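Local coordinates for protein benzoylformate decarboxylase (Mycobacterium smegmatis, PDB 4Q9D) that belongs to the thiamine pyrophosphate enzyme family, whose chains combine two cofactor-binding domains with a Rossmann-like central domain, and carries a bound magnesium ion, at residues G215-D218 with A219-F223; L322-L325 with T326-D330; T502-S505 with T506-E510. All coordinates share one frame; numbering follows the deposited sequence.

In the fold
Interactions 1 and 2 are neighbours on two helices of the central domain, 217-227 and 318-328, with centres about 11 Å apart. Phe223 links them: its CE1 lies 3.5 Å from Leu325 CB, and its CA lies 3.4 Å from Thr326 OG1. Beside it, Ala219 CB meets Ser323 OG at 3.7 Å. Interaction 3 stands apart at the start of helix 506-518 in the C-terminal domain, its centre about 39 Å from that of interaction 1 and 49 Å from that of interaction 2. Strand 499-502, which leads into it, lies in the same parallel sheet as strands 428-433 and 454-460, which are followed by the magnesium ligands Asp434, Asn461 and Glu463.

Interaction 1 (G215-D218 with A219-F223); sequences GAWD and AGIEF
Ile221 lies back against Trp217 one helical turn earlier, and the contact follows its side chain outward. CB rests 3.5 Å from Asp218 O, over the carbonyls of the preceding turn. With chi1 at -73°, CG1 sits beside the backbone N and comes within 3.4 Å of Trp217 O. The extended second torsion (chi2 166°) then carries CD1 to the pyrrole part of the indole, 3.5 Å from Trp217 NE1, approaching the ring obliquely. Asp218 OD1 also reaches this ring, at its edge and in its plane. Pro243 touches both Trp217 and Ile221, so the pair belongs to a larger apolar patch.

Beneath the side chains the helix begins, with Ala216 at the N-cap position just after Gly215, whose positive phi closes helix 209-213 in a Schellman motif. Ala216 O accepts Gly220 N at 2.8 Å, nearly on the line of its C=O bond, and Ile221 N bonds to Trp217 O at 3.1 Å. A water accepts from Ala219 N at 3.1 Å and donates to Gly215 O. The chemistry is thus divided: carbon contacts join the Trp217 and Ile221 side chains on one flank of the first turn, while a water bridge serves one of its early amides.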
loop_
_atom_site.group_PDB
_atom_site.type_symbol
_atom_site.label_atom_id
_atom_site.label_comp_id
_atom_site.label_asym_id
_atom_site.label_seq_id
_atom_site.Cartn_x
_atom_site.Cartn_y
_atom_site.Cartn_z
ATOM N N GLY B 215 -9.939 -25.000 -20.870
ATOM C CA GLY B 215 -10.379 -25.719 -22.074
ATOM C C GLY B 215 -10.175 -27.217 -21.858
ATOM O O GLY B 215 -9.994 -27.968 -22.804
ATOM N N ALA B 216 -10.213 -27.666 -20.601
ATOM C CA ALA B 216 -9.850 -29.057 -20.285
ATOM C C ALA B 216 -11.065 -29.962 -19.992
ATOM O O ALA B 216 -10.956 -30.981 -19.323
ATOM C CB ALA B 216 -8.863 -29.083 -19.119
ATOM N N TRP B 217 -12.232 -29.568 -20.475
ATOM C CA TRP B 217 -13.445 -30.360 -20.291
ATOM C C TRP B 217 -13.261 -31.846 -20.696
ATOM O O TRP B 217 -13.555 -32.775 -19.922
ATOM C CB TRP B 217 -14.533 -29.707 -21.124
ATOM C CG TRP B 217 -15.848 -30.351 -21.151
ATOM C CD1 TRP B 217 -16.255 -31.349 -22.003
ATOM C CD2 TRP B 217 -16.997 -29.996 -20.370
ATOM N NE1 TRP B 217 -17.577 -31.648 -21.775
ATOM C CE2 TRP B 217 -18.061 -30.828 -20.790
ATOM C CE3 TRP B 217 -17.230 -29.063 -19.352
ATOM C CZ2 TRP B 217 -19.339 -30.760 -20.227
ATOM C CZ3 TRP B 217 -18.509 -28.987 -18.794
ATOM C CH2 TRP B 217 -19.555 -29.840 -19.242
ATOM N N ASP B 218 -12.770 -32.067 -21.906
ATOM C CA ASP B 218 -12.598 -33.438 -22.399
ATOM C C ASP B 218 -11.535 -34.181 -21.617
ATOM O O ASP B 218 -11.720 -35.347 -21.293
ATOM C CB ASP B 218 -12.286 -33.445 -23.907
ATOM C CG ASP B 218 -13.461 -32.955 -24.735
ATOM O OD1 ASP B 218 -14.605 -33.055 -24.251
ATOM O OD2 ASP B 218 -13.247 -32.449 -25.841
ATOM N N ALA B 219 -10.427 -33.510 -21.301
ATOM C CA ALA B 219 -9.374 -34.167 -20.543
ATOM C C ALA B 219 -9.866 -34.528 -19.161
ATOM O O ALA B 219 -9.446 -35.535 -18.598
ATOM C CB ALA B 219 -8.113 -33.292 -20.440
ATOM N N GLY B 220 -10.743 -33.712 -18.587
ATOM C CA GLY B 220 -11.262 -34.022 -17.257
ATOM C C GLY B 220 -12.145 -35.277 -17.324
ATOM O O GLY B 220 -12.091 -36.170 -16.472
ATOM N N ILE B 221 -12.970 -35.346 -18.354
ATOM C CA ILE B 221 -13.840 -36.509 -18.559
ATOM C C ILE B 221 -13.026 -37.793 -18.753
ATOM O O ILE B 221 -13.292 -38.820 -18.128
ATOM C CB ILE B 221 -14.725 -36.299 -19.785
ATOM C CG1 ILE B 221 -15.823 -35.275 -19.465
ATOM C CG2 ILE B 221 -15.340 -37.654 -20.258
ATOM C CD1 ILE B 221 -16.523 -34.771 -20.726
ATOM N N GLU B 222 -12.010 -37.715 -19.604
ATOM C CA GLU B 222 -11.158 -38.864 -19.870
ATOM C C GLU B 222 -10.463 -39.357 -18.597
ATOM O O GLU B 222 -10.418 -40.562 -18.316
ATOM C CB GLU B 222 -10.133 -38.520 -20.960
ATOM C CG GLU B 222 -9.282 -39.719 -21.374
ATOM C CD GLU B 222 -8.199 -39.354 -22.379
ATOM O OE1 GLU B 222 -7.838 -38.160 -22.474
ATOM O OE2 GLU B 222 -7.705 -40.266 -23.068
ATOM N N PHE B 223 -9.941 -38.431 -17.802
ATOM C CA PHE B 223 -9.355 -38.826 -16.526
ATOM C C PHE B 223 -10.400 -39.402 -15.569
ATOM O O PHE B 223 -10.168 -40.407 -14.905
ATOM C CB PHE B 223 -8.620 -37.660 -15.851
ATOM C CG PHE B 223 -8.016 -38.036 -14.521
ATOM C CD1 PHE B 223 -6.886 -38.836 -14.459
ATOM C CD2 PHE B 223 -8.586 -37.604 -13.343
ATOM C CE1 PHE B 223 -6.334 -39.196 -13.234
ATOM C CE2 PHE B 223 -8.034 -37.938 -12.132
ATOM C CZ PHE B 223 -6.912 -38.753 -12.076
HETATM O O HOH W 1 -9.423 -31.155 -23.095
#

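Interaction 2 (L322-L325 with T326-D330); sequences LSRL and TELID
Leu328 packs across the Arg324 side chain one turn earlier, the two meeting at about a right angle. CD1 lies against the aliphatic part, 4.0 Å from Arg324 CG, and CD2 comes close to the guanidinium, 3.6 Å from Arg324 NH2. A bend at chi2 (65°) turns the arginine chain over its neighbour. Leu328 CG also rests 3.3 Å from Arg324 O.

Among charged groups, Arg324 and Glu327 are placed as a salt-bridge pair, but their charged ends are modelled too close, so the pairing is doubtful.

The backbone hydrogen bonds run through the last turns of the helix. Leu322 O takes Thr326 N at 3.0 Å, and Thr326 OG1 stands equally near that oxygen. Leu328 N bonds mainly to Arg324 O, at 2.9 Å, with a second, weak bond to Leu325 O. The latter oxygen also receives Ile329 N, at 2.9 Å. Ile329 then leaves helical geometry. Lys226 NZ bonds to Thr326 O, a cationic partner that would be expected to suit the negative end of the helix dipole.

Helix 318-328 follows edge strand 312-315 and touches helices 187-199 and 217-227, an arrangement typical of a Rossmann-like domain, in which helices flank a parallel sheet of strand order 3-2-1-4-5-6.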
loop_
_atom_site.group_PDB
_atom_site.type_symbol
_atom_site.label_atom_id
_atom_site.label_comp_id
_atom_site.label_asym_id
_atom_site.label_seq_id
_atom_site.Cartn_x
_atom_site.Cartn_y
_atom_site.Cartn_z
ATOM N N LEU B 322 -4.228 -33.107 -16.070
ATOM C CA LEU B 322 -5.258 -34.142 -16.253
ATOM C C LEU B 322 -4.886 -35.143 -17.357
ATOM O O LEU B 322 -4.956 -36.342 -17.138
ATOM C CB LEU B 322 -6.644 -33.534 -16.528
ATOM C CG LEU B 322 -7.393 -32.927 -15.327
ATOM C CD1 LEU B 322 -8.452 -31.915 -15.820
ATOM C CD2 LEU B 322 -8.018 -34.024 -14.445
ATOM N N SER B 323 -4.469 -34.642 -18.518
ATOM C CA SER B 323 -3.993 -35.483 -19.616
ATOM C C SER B 323 -2.866 -36.381 -19.162
ATOM O O SER B 323 -2.839 -37.564 -19.472
ATOM C CB SER B 323 -3.473 -34.633 -20.777
ATOM O OG SER B 323 -4.518 -33.823 -21.259
ATOM N N ARG B 324 -1.922 -35.803 -18.433
ATOM C CA ARG B 324 -0.774 -36.561 -17.982
ATOM C C ARG B 324 -1.138 -37.612 -16.913
ATOM O O ARG B 324 -0.654 -38.738 -16.941
ATOM C CB ARG B 324 0.321 -35.600 -17.504
ATOM C CG ARG B 324 1.639 -36.263 -17.232
ATOM C CD ARG B 324 2.280 -36.861 -18.490
ATOM N NE ARG B 324 3.192 -37.949 -18.129
ATOM C CZ ARG B 324 3.464 -38.983 -18.914
ATOM N NH1 ARG B 324 2.902 -39.056 -20.113
ATOM N NH2 ARG B 324 4.298 -39.943 -18.507
ATOM N N LEU B 325 -1.990 -37.235 -15.971
ATOM C CA LEU B 325 -2.459 -38.156 -14.950
ATOM C C LEU B 325 -3.161 -39.370 -15.554
ATOM O O LEU B 325 -2.989 -40.475 -15.078
ATOM C CB LEU B 325 -3.409 -37.436 -13.992
ATOM C CG LEU B 325 -2.698 -36.595 -12.926
ATOM C CD1 LEU B 325 -3.722 -35.776 -12.146
ATOM C CD2 LEU B 325 -1.903 -37.528 -12.001
ATOM N N THR B 326 -3.972 -39.140 -16.578
ATOM C CA THR B 326 -4.604 -40.229 -17.301
ATOM C C THR B 326 -3.558 -41.264 -17.733
ATOM O O THR B 326 -3.690 -42.452 -17.446
ATOM C CB THR B 326 -5.337 -39.705 -18.531
ATOM O OG1 THR B 326 -6.373 -38.816 -18.107
ATOM C CG2 THR B 326 -5.950 -40.863 -19.303
ATOM N N GLU B 327 -2.507 -40.800 -18.400
ATOM C CA GLU B 327 -1.414 -41.684 -18.778
ATOM C C GLU B 327 -0.726 -42.332 -17.599
ATOM O O GLU B 327 -0.341 -43.481 -17.707
ATOM C CB GLU B 327 -0.400 -40.959 -19.657
ATOM C CG GLU B 327 -1.009 -40.567 -20.977
ATOM C CD GLU B 327 -0.167 -39.574 -21.753
ATOM O OE1 GLU B 327 0.857 -39.104 -21.207
ATOM O OE2 GLU B 327 -0.530 -39.258 -22.913
ATOM N N LEU B 328 -0.595 -41.634 -16.469
ATOM C CA LEU B 328 0.185 -42.181 -15.350
ATOM C C LEU B 328 -0.559 -43.169 -14.465
ATOM O O LEU B 328 0.053 -44.089 -13.941
ATOM C CB LEU B 328 0.777 -41.078 -14.461
ATOM C CG LEU B 328 1.767 -40.081 -15.074
ATOM C CD1 LEU B 328 1.879 -38.859 -14.167
ATOM C CD2 LEU B 328 3.120 -40.718 -15.220
ATOM N N ILE B 329 -1.863 -42.976 -14.252
ATOM C CA ILE B 329 -2.555 -43.862 -13.325
ATOM C C ILE B 329 -2.878 -45.258 -13.928
ATOM O O ILE B 329 -3.061 -45.416 -15.142
ATOM C CB ILE B 329 -3.845 -43.233 -12.706
ATOM C CG1 ILE B 329 -4.920 -43.051 -13.764
ATOM C CG2 ILE B 329 -3.546 -41.899 -11.990
ATOM C CD1 ILE B 329 -6.325 -43.025 -13.170
ATOM N N ASP B 330 -2.948 -46.254 -13.050
ATOM C CA ASP B 330 -3.420 -47.584 -13.402
ATOM C C ASP B 330 -4.913 -47.547 -13.651
ATOM O O ASP B 330 -5.634 -46.761 -13.035
ATOM C CB ASP B 330 -3.164 -48.533 -12.235
ATOM C CG ASP B 330 -1.705 -48.738 -11.979
ATOM O OD1 ASP B 330 -0.936 -48.629 -12.967
ATOM O OD2 ASP B 330 -1.331 -49.002 -10.806
#

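Interaction 3 (T502-S505 with T506-E510); sequences TVES and TDMLE
Ser505 O accepts Leu509 N at 2.9 Å, the first i to i+4 bond as the chain passes from the loop into helix 506-518. Before it, Val503 is still extended, Glu504 turns the chain, and Ser505 returns to an open conformation from which the helix starts. This bend folds the loop back over the first turn, bringing Val503 CA within 5.5 Å of Leu509 CA.

Ser505 is the N-cap. Its OG, held between backbone N and carbonyl carbon by a chi1 of 65°, accepts Met508 N at 3.0 Å along an almost straight N-H (167°), which satisfies an amide that has no earlier turn to bond to. The cap marks the entry to a beta-alpha-beta crossover: edge strand 499-502 leads through this helix to strand 523-528, its parallel neighbour in the sheet of the C-terminal domain. A backbone bond between Val503 and Val526 keeps the loop tied to that neighbour.

Met508 carries the side-chain contact. CG stands opposite the backbone N (chi1 -168°), and the extended chain runs back beneath the loop. Glu504 N makes a weak bond to SD at 3.5 Å, and the terminal CE comes to 3.2 Å from Thr502 O. The Glu504 side chain crosses the methionine obliquely, its CG 3.9 Å from Met508 SD. On the buried side, Val503 CG2 meets Leu509 CB at 4.2 Å, and both residues also touch Val527. Thr506 OG1 bonds to Ser351 N, while its side chain packs on helix 357-367.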
loop_
_atom_site.group_PDB
_atom_site.type_symbol
_atom_site.label_atom_id
_atom_site.label_comp_id
_atom_site.label_asym_id
_atom_site.label_seq_id
_atom_site.Cartn_x
_atom_site.Cartn_y
_atom_site.Cartn_z
ATOM N N THR B 502 -44.024 -9.008 -18.622
ATOM C CA THR B 502 -44.221 -9.459 -17.256
ATOM C C THR B 502 -45.101 -10.706 -17.376
ATOM O O THR B 502 -46.226 -10.626 -17.856
ATOM C CB THR B 502 -44.909 -8.365 -16.421
ATOM O OG1 THR B 502 -44.054 -7.211 -16.363
ATOM C CG2 THR B 502 -45.252 -8.868 -14.990
ATOM N N VAL B 503 -44.581 -11.862 -16.980
ATOM C CA VAL B 503 -45.301 -13.098 -17.219
ATOM C C VAL B 503 -46.333 -13.370 -16.107
ATOM O O VAL B 503 -46.098 -13.062 -14.924
ATOM C CB VAL B 503 -44.336 -14.278 -17.455
ATOM C CG1 VAL B 503 -43.236 -13.866 -18.451
ATOM C CG2 VAL B 503 -43.730 -14.732 -16.185
ATOM N N GLU B 504 -47.473 -13.937 -16.498
ATOM C CA GLU B 504 -48.586 -14.199 -15.571
ATOM C C GLU B 504 -48.771 -15.676 -15.191
ATOM O O GLU B 504 -49.523 -16.015 -14.266
ATOM C CB GLU B 504 -49.884 -13.657 -16.173
ATOM C CG GLU B 504 -49.823 -12.150 -16.451
ATOM C CD GLU B 504 -50.884 -11.644 -17.438
ATOM O OE1 GLU B 504 -51.958 -12.275 -17.586
ATOM O OE2 GLU B 504 -50.634 -10.595 -18.072
ATOM N N SER B 505 -48.066 -16.555 -15.884
ATOM C CA SER B 505 -48.286 -17.983 -15.713
ATOM C C SER B 505 -47.144 -18.738 -16.345
ATOM O O SER B 505 -46.352 -18.164 -17.116
ATOM C CB SER B 505 -49.569 -18.388 -16.446
ATOM O OG SER B 505 -49.391 -18.202 -17.851
ATOM N N THR B 506 -47.087 -20.036 -16.073
ATOM C CA THR B 506 -46.116 -20.884 -16.747
ATOM C C THR B 506 -46.376 -20.950 -18.247
ATOM O O THR B 506 -45.423 -21.027 -19.036
ATOM C CB THR B 506 -46.062 -22.293 -16.131
ATOM O OG1 THR B 506 -47.385 -22.847 -16.079
ATOM C CG2 THR B 506 -45.487 -22.222 -14.722
ATOM N N ASP B 507 -47.645 -20.908 -18.664
ATOM C CA ASP B 507 -47.914 -20.893 -20.112
ATOM C C ASP B 507 -47.334 -19.652 -20.774
ATOM O O ASP B 507 -46.755 -19.730 -21.856
ATOM C CB ASP B 507 -49.408 -20.899 -20.437
ATOM C CG ASP B 507 -50.083 -22.238 -20.122
ATOM O OD1 ASP B 507 -49.470 -23.308 -20.342
ATOM O OD2 ASP B 507 -51.239 -22.202 -19.654
ATOM N N MET B 508 -47.583 -18.503 -20.163
ATOM C CA MET B 508 -47.105 -17.233 -20.723
ATOM C C MET B 508 -45.575 -17.202 -20.718
ATOM O O MET B 508 -44.953 -16.806 -21.703
ATOM C CB MET B 508 -47.678 -16.059 -19.946
ATOM C CG MET B 508 -47.451 -14.749 -20.662
ATOM S SD MET B 508 -48.227 -13.373 -19.834
ATOM C CE MET B 508 -47.267 -12.022 -20.572
ATOM N N LEU B 509 -44.977 -17.674 -19.626
ATOM C CA LEU B 509 -43.517 -17.782 -19.540
ATOM C C LEU B 509 -42.961 -18.582 -20.711
ATOM O O LEU B 509 -41.994 -18.185 -21.394
ATOM C CB LEU B 509 -43.096 -18.411 -18.194
ATOM C CG LEU B 509 -41.582 -18.642 -18.024
ATOM C CD1 LEU B 509 -40.789 -17.326 -18.221
ATOM C CD2 LEU B 509 -41.328 -19.217 -16.645
ATOM N N GLU B 510 -43.597 -19.704 -20.985
ATOM C CA GLU B 510 -43.102 -20.578 -22.035
ATOM C C GLU B 510 -43.220 -19.892 -23.370
ATOM O O GLU B 510 -42.299 -19.952 -24.208
ATOM C CB GLU B 510 -43.897 -21.885 -22.047
ATOM C CG GLU B 510 -43.520 -22.847 -23.149
ATOM C CD GLU B 510 -44.583 -23.946 -23.338
ATOM O OE1 GLU B 510 -45.554 -24.008 -22.543
ATOM O OE2 GLU B 510 -44.449 -24.741 -24.286
#